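Thioredoxin-like protein (Klebsiella pneumoniae subsp. pneumoniae MGH 78578, PDB 3TY1) is of unknown function but has a galactose mutarotase-like supersandwich fold and probably binds carbohydrate, perhaps as an aldose 1-epimerase. Local coordinates at residues E112-C117 and I208-N213; T299-T304 and G314-T319. All blocks are in the same frame, centred on the assembly; numbering follows the deposited sequence.

Contact 1 (E112-C117 and I208-N213). With SO4 (sulfate ion), chain L.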
loop_
_atom_site.group_PDB
_atom_site.type_symbol
_atom_site.label_atom_id
_atom_site.label_comp_id
_atom_site.label_asym_id
_atom_site.label_seq_id
_atom_site.Cartn_x
_atom_site.Cartn_y
_atom_site.Cartn_z
ATOM N N GLU A 112 15.719 -6.027 11.228
ATOM C CA GLU A 112 17.027 -5.608 10.776
ATOM C C GLU A 112 18.035 -5.377 11.905
ATOM O O GLU A 112 17.684 -5.107 13.039
ATOM C CB GLU A 112 16.876 -4.317 9.951
ATOM C CG GLU A 112 15.945 -4.409 8.763
ATOM C CD GLU A 112 14.512 -3.900 9.003
ATOM O OE1 GLU A 112 13.972 -4.038 10.121
ATOM O OE2 GLU A 112 13.927 -3.359 8.056
HETATM N N MSE A 113 19.296 -5.487 11.524
HETATM C CA MSE A 113 20.439 -5.183 12.334
HETATM C C MSE A 113 20.601 -3.658 12.474
HETATM O O MSE A 113 21.027 -3.191 13.529
HETATM C CB MSE A 113 21.684 -5.827 11.724
HETATM C CG MSE A 113 22.952 -5.596 12.490
HETATM SE SE MSE A 113 24.011 -4.058 11.874
HETATM C CE MSE A 113 24.204 -3.265 13.481
HETATM N N MSE A 114 20.303 -2.885 11.427
HETATM C CA MSE A 114 20.381 -1.399 11.537
HETATM C C MSE A 114 19.266 -0.740 10.706
HETATM O O MSE A 114 19.238 -0.894 9.499
HETATM C CB MSE A 114 21.791 -0.874 11.147
HETATM C CG MSE A 114 22.221 0.469 11.768
HETATM SE SE MSE A 114 21.152 1.940 11.114
HETATM C CE MSE A 114 21.772 1.938 9.264
ATOM N N VAL A 115 18.346 -0.055 11.385
ATOM C CA VAL A 115 17.278 0.706 10.761
ATOM C C VAL A 115 17.493 2.200 10.971
ATOM O O VAL A 115 17.682 2.620 12.100
ATOM C CB VAL A 115 15.901 0.401 11.384
ATOM C CG1 VAL A 115 14.816 1.217 10.616
ATOM C CG2 VAL A 115 15.618 -1.065 11.341
ATOM N N ARG A 116 17.476 3.000 9.899
ATOM C CA ARG A 116 17.506 4.458 10.063
ATOM C C ARG A 116 16.084 4.856 10.435
ATOM O O ARG A 116 15.185 4.724 9.620
ATOM C CB ARG A 116 17.966 5.133 8.778
ATOM C CG ARG A 116 19.457 4.894 8.500
ATOM C CD ARG A 116 19.903 5.387 7.105
ATOM N NE ARG A 116 21.321 5.103 6.824
ATOM C CZ ARG A 116 21.780 3.948 6.317
ATOM N NH1 ARG A 116 20.964 2.954 6.098
ATOM N NH2 ARG A 116 23.087 3.781 6.051
ATOM N N CYS A 117 15.888 5.287 11.679
ATOM C CA CYS A 117 14.583 5.680 12.197
ATOM C C CYS A 117 14.547 7.206 12.100
ATOM O O CYS A 117 15.026 7.904 12.989
ATOM C CB CYS A 117 14.441 5.214 13.628
ATOM S SG CYS A 117 14.510 3.418 13.792
ATOM N N ILE A 208 16.849 11.686 13.831
ATOM C CA ILE A 208 17.363 10.360 13.398
ATOM C C ILE A 208 17.864 9.543 14.571
ATOM O O ILE A 208 18.517 10.072 15.437
ATOM C CB ILE A 208 18.473 10.502 12.310
ATOM C CG1 ILE A 208 19.034 9.149 11.815
ATOM C CG2 ILE A 208 19.616 11.435 12.796
ATOM C CD1 ILE A 208 17.993 8.227 11.129
ATOM N N ILE A 209 17.566 8.236 14.563
ATOM C CA ILE A 209 18.134 7.288 15.494
ATOM C C ILE A 209 18.710 6.172 14.605
ATOM O O ILE A 209 17.983 5.643 13.731
ATOM C CB ILE A 209 17.051 6.707 16.471
ATOM C CG1 ILE A 209 16.424 7.803 17.324
ATOM C CG2 ILE A 209 17.653 5.589 17.316
ATOM C CD1 ILE A 209 15.330 7.338 18.278
ATOM N N TYR A 210 19.997 5.842 14.795
ATOM C CA TYR A 210 20.651 4.709 14.142
ATOM C C TYR A 210 20.403 3.489 15.037
ATOM O O TYR A 210 21.174 3.186 15.962
ATOM C CB TYR A 210 22.129 5.017 13.921
ATOM C CG TYR A 210 22.312 5.923 12.724
ATOM C CD1 TYR A 210 22.135 7.284 12.812
ATOM C CD2 TYR A 210 22.590 5.381 11.469
ATOM C CE1 TYR A 210 22.249 8.092 11.675
ATOM C CE2 TYR A 210 22.745 6.150 10.401
ATOM C CZ TYR A 210 22.570 7.514 10.484
ATOM O OH TYR A 210 22.682 8.261 9.343
ATOM N N HIS A 211 19.297 2.809 14.771
ATOM C CA HIS A 211 18.746 1.792 15.640
ATOM C C HIS A 211 19.480 0.486 15.350
ATOM O O HIS A 211 19.144 -0.237 14.406
ATOM C CB HIS A 211 17.230 1.727 15.348
ATOM C CG HIS A 211 16.406 1.071 16.399
ATOM N ND1 HIS A 211 16.654 -0.204 16.854
ATOM C CD2 HIS A 211 15.251 1.467 16.996
ATOM C CE1 HIS A 211 15.695 -0.564 17.690
ATOM N NE2 HIS A 211 14.839 0.438 17.809
ATOM N N SER A 212 20.497 0.201 16.153
ATOM C CA SER A 212 21.449 -0.889 15.867
ATOM C C SER A 212 21.206 -2.045 16.825
ATOM O O SER A 212 21.270 -1.862 18.053
ATOM C CB SER A 212 22.868 -0.331 15.920
ATOM O OG SER A 212 22.978 0.895 15.150
ATOM N N ASN A 213 20.979 -3.247 16.284
ATOM C CA ASN A 213 20.371 -4.349 17.030
ATOM C C ASN A 213 21.215 -5.604 17.038
ATOM O O ASN A 213 21.609 -6.089 15.978
ATOM C CB ASN A 213 18.971 -4.609 16.420
ATOM C CG ASN A 213 18.209 -3.301 16.186
ATOM O OD1 ASN A 213 18.073 -2.517 17.100
ATOM N ND2 ASN A 213 17.759 -3.056 14.964
HETATM S S SO4 L . 11.551 -0.002 19.486
HETATM O O1 SO4 L . 11.594 -1.397 19.035
HETATM O O2 SO4 L . 12.224 0.137 20.796
HETATM O O3 SO4 L . 12.207 0.879 18.515
HETATM O O4 SO4 L . 10.147 0.397 19.599
#
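Asn-213 ND2 gives a straight bond (165°, 2.8 Å) to Glu-112 O, and the other end of the same amide is held from within its own strand. There His-211 ND1 donates in the ring plane to a lone pair of Asn-213 OD1 at 2.7 Å, although the N-H is bent to 134°. His-211 CB lies 3.6 Å from Cys-117 SG, and the sulfur stands oblique to the imidazole. NE2, the ring's other nitrogen, donates to O3 of a sulfate, 2.8 Å off, at the ring edge. His-136 NE2 binds the same sulfate, which probably came from the crystallisation liquor but may mark a pocket, consistent with a sugar site in this family.

On the opposite face of the sheet, one side of the Tyr-210 ring, CD2 and CE2, meets both Met-114 and Arg-116. Met-114, a selenomethionine bent at chi2 and chi3, sets SE 3.7 Å from Tyr-210 CD2, an oblique Met-aromatic contact, while its CE sits over the rim of one face of the Arg-116 guanidinium. Arg-116 extends past Tyr-210 CE2 with the two planes 73° apart; its NE forms a salt bridge with Asp-194, whose OD2 also bonds Tyr-210 OH.

Paired antiparallel backbone bonds at Val-115/His-211 and Cys-117/Ile-209 join the strands. Met-113 and Met-114 form a classic beta bulge facing Leu-71 of strand 70-76; strand 311-318 flanks 204-214 on its other edge, and strand 342-352 packs against the Tyr-210 face through Tyr-349 and Leu-347.

Contact 2 (T299-T304 and G314-T319)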
loop_
_atom_site.group_PDB
_atom_site.type_symbol
_atom_site.label_atom_id
_atom_site.label_comp_id
_atom_site.label_asym_id
_atom_site.label_seq_id
_atom_site.Cartn_x
_atom_site.Cartn_y
_atom_site.Cartn_z
ATOM N N THR A 299 20.396 5.807 23.189
ATOM C CA THR A 299 19.343 4.982 23.789
ATOM C C THR A 299 19.830 3.552 23.852
ATOM O O THR A 299 20.425 3.041 22.879
ATOM C CB THR A 299 18.036 5.052 22.945
ATOM O OG1 THR A 299 17.558 6.396 22.923
ATOM C CG2 THR A 299 16.933 4.105 23.495
ATOM N N LEU A 300 19.583 2.918 24.992
ATOM C CA LEU A 300 19.910 1.520 25.227
ATOM C C LEU A 300 18.566 0.800 25.343
ATOM O O LEU A 300 17.780 1.091 26.240
ATOM C CB LEU A 300 20.698 1.400 26.539
ATOM C CG LEU A 300 21.049 -0.015 27.030
ATOM C CD1 LEU A 300 21.886 -0.814 25.999
ATOM C CD2 LEU A 300 21.746 0.030 28.390
ATOM N N TRP A 301 18.306 -0.132 24.427
ATOM C CA TRP A 301 17.072 -0.890 24.383
ATOM C C TRP A 301 17.455 -2.298 24.822
ATOM O O TRP A 301 18.228 -2.938 24.142
ATOM C CB TRP A 301 16.497 -0.860 22.931
ATOM C CG TRP A 301 15.347 -1.744 22.665
ATOM C CD1 TRP A 301 14.224 -1.885 23.431
ATOM C CD2 TRP A 301 15.178 -2.618 21.536
ATOM N NE1 TRP A 301 13.372 -2.798 22.849
ATOM C CE2 TRP A 301 13.915 -3.236 21.673
ATOM C CE3 TRP A 301 15.952 -2.902 20.397
ATOM C CZ2 TRP A 301 13.436 -4.185 20.748
ATOM C CZ3 TRP A 301 15.455 -3.802 19.447
ATOM C CH2 TRP A 301 14.202 -4.435 19.644
ATOM N N LYS A 302 16.973 -2.731 25.990
ATOM C CA LYS A 302 17.285 -4.056 26.527
ATOM C C LYS A 302 16.019 -4.888 26.369
ATOM O O LYS A 302 15.123 -4.827 27.190
ATOM C CB LYS A 302 17.701 -3.998 27.990
ATOM C CG LYS A 302 18.861 -3.037 28.233
ATOM C CD LYS A 302 19.321 -3.057 29.716
ATOM C CE LYS A 302 20.293 -4.174 30.016
ATOM N NZ LYS A 302 21.002 -3.944 31.339
ATOM N N ASN A 303 15.968 -5.662 25.301
ATOM C CA ASN A 303 14.778 -6.458 24.970
ATOM C C ASN A 303 15.123 -7.917 25.215
ATOM O O ASN A 303 15.170 -8.723 24.274
ATOM C CB ASN A 303 14.343 -6.153 23.523
ATOM C CG ASN A 303 12.890 -6.552 23.239
ATOM O OD1 ASN A 303 12.013 -5.714 23.253
ATOM N ND2 ASN A 303 12.637 -7.846 23.027
ATOM N N THR A 304 15.355 -8.247 26.491
ATOM C CA THR A 304 15.813 -9.586 26.872
ATOM C C THR A 304 14.636 -10.506 27.206
ATOM O O THR A 304 14.599 -11.148 28.256
ATOM C CB THR A 304 16.857 -9.517 27.984
ATOM O OG1 THR A 304 16.334 -8.720 29.054
ATOM C CG2 THR A 304 18.138 -8.888 27.419
ATOM N N GLY A 314 19.320 -2.999 21.545
ATOM C CA GLY A 314 19.571 -1.882 20.627
ATOM C C GLY A 314 20.549 -0.947 21.247
ATOM O O GLY A 314 20.373 -0.566 22.435
ATOM N N ILE A 315 21.584 -0.572 20.493
ATOM C CA ILE A 315 22.518 0.525 20.885
ATOM C C ILE A 315 22.184 1.587 19.869
ATOM O O ILE A 315 22.466 1.409 18.689
ATOM C CB ILE A 315 23.976 0.122 20.768
ATOM C CG1 ILE A 315 24.273 -1.066 21.690
ATOM C CG2 ILE A 315 24.871 1.311 21.137
ATOM C CD1 ILE A 315 25.744 -1.565 21.604
ATOM N N GLU A 316 21.515 2.648 20.296
ATOM C CA GLU A 316 20.838 3.557 19.373
ATOM C C GLU A 316 21.254 5.002 19.481
ATOM O O GLU A 316 20.594 5.819 20.170
ATOM C CB GLU A 316 19.320 3.422 19.590
ATOM C CG GLU A 316 18.811 1.981 19.723
ATOM C CD GLU A 316 17.339 1.884 19.955
ATOM O OE1 GLU A 316 16.638 2.925 19.937
ATOM O OE2 GLU A 316 16.883 0.736 20.175
ATOM N N PRO A 317 22.354 5.341 18.827
ATOM C CA PRO A 317 22.767 6.736 18.866
ATOM C C PRO A 317 21.804 7.564 18.038
ATOM O O PRO A 317 21.320 7.103 17.003
ATOM C CB PRO A 317 24.174 6.725 18.281
ATOM C CG PRO A 317 24.362 5.406 17.689
ATOM C CD PRO A 317 23.354 4.473 18.207
ATOM N N GLY A 318 21.485 8.750 18.521
ATOM C CA GLY A 318 20.534 9.570 17.840
ATOM C C GLY A 318 20.621 11.035 18.138
ATOM O O GLY A 318 21.401 11.467 19.018
ATOM N N THR A 319 19.844 11.802 17.372
ATOM C CA THR A 319 19.593 13.208 17.694
ATOM C C THR A 319 18.489 13.300 18.763
ATOM O O THR A 319 18.381 14.293 19.489
ATOM C CB THR A 319 19.187 14.053 16.457
ATOM O OG1 THR A 319 17.985 13.525 15.901
ATOM C CG2 THR A 319 20.288 14.080 15.400
HETATM O O HOH W 1 18.871 7.636 20.989
#
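Glu-316 O is gripped by two donors: Thr-299 N at 3.0 Å and a water at 2.6 Å. The backbone N-H comes from above the carbonyl plane, and the water also hydrogen-bonds Thr-299 OG1, so one carbonyl ties both the main chain and the side chain of the threonine to its partner. The setting is a beta hairpin, strands 297-304 and 311-318, within the curled sheet of the mutarotase-like supersandwich. Thr-299/Glu-316 and Trp-301/Gly-314 are its hydrogen-bonded antiparallel pairs, and Trp-301 N points almost straight (176°) at Gly-314 O.

Side chains meet on the face bearing Trp-301 and Glu-316. Glu-316, extended beyond CG, runs across both Thr-299 and Trp-301. Its OE1 lies 3.8 Å from Thr-299 CG2, and its OE2 comes to 3.2 Å from Trp-301 CB, with carboxylate and indole planes 62° apart. The indole turns anti to the main-chain N (chi1 171°), bringing CE3 to 3.6 Å from Gly-314 N, where the lack of a side chain lets the ring lie close to the strand. Asn-303 CB lies over the rim of one indole face, Glu-258 receives the bond from NE1, and Phe-170 of a second subunit packs on Trp-301. The ring also meets that of His-211 and comes within about 4 Å of the bound sulfate, consistent with a place beside a sugar pocket.

On the other face Leu-300 and Ile-315 form a non-hydrogen-bonded antiparallel pair, and Leu-300 CD1 rests 3.9 Å from Gly-314 O.

Overall arrangement
From the N terminus, the chain starts with strands 2-9 and 14-15 at the edge of the ten-stranded sheet, forms the six-stranded sheet of residues 19-81 and then lays down 112-117. Contact 1 closes when 208-213 returns beside it, after a 90-residue excursion that includes strands 146-152, 159-169, 173-183 and 189-198 of the ten-stranded sheet. Contact 2 follows in series, a local hairpin with nine residues between its segments, so the two loops neither nest nor cross. They meet in space, their centres about 9 Å apart, because strands 204-214 and 311-318 are neighbours: Ser-212 O lies 2.8 Å from Ile-315 N, a probable hydrogen bond. Four adjacent strands of the curled central sheet are thereby joined.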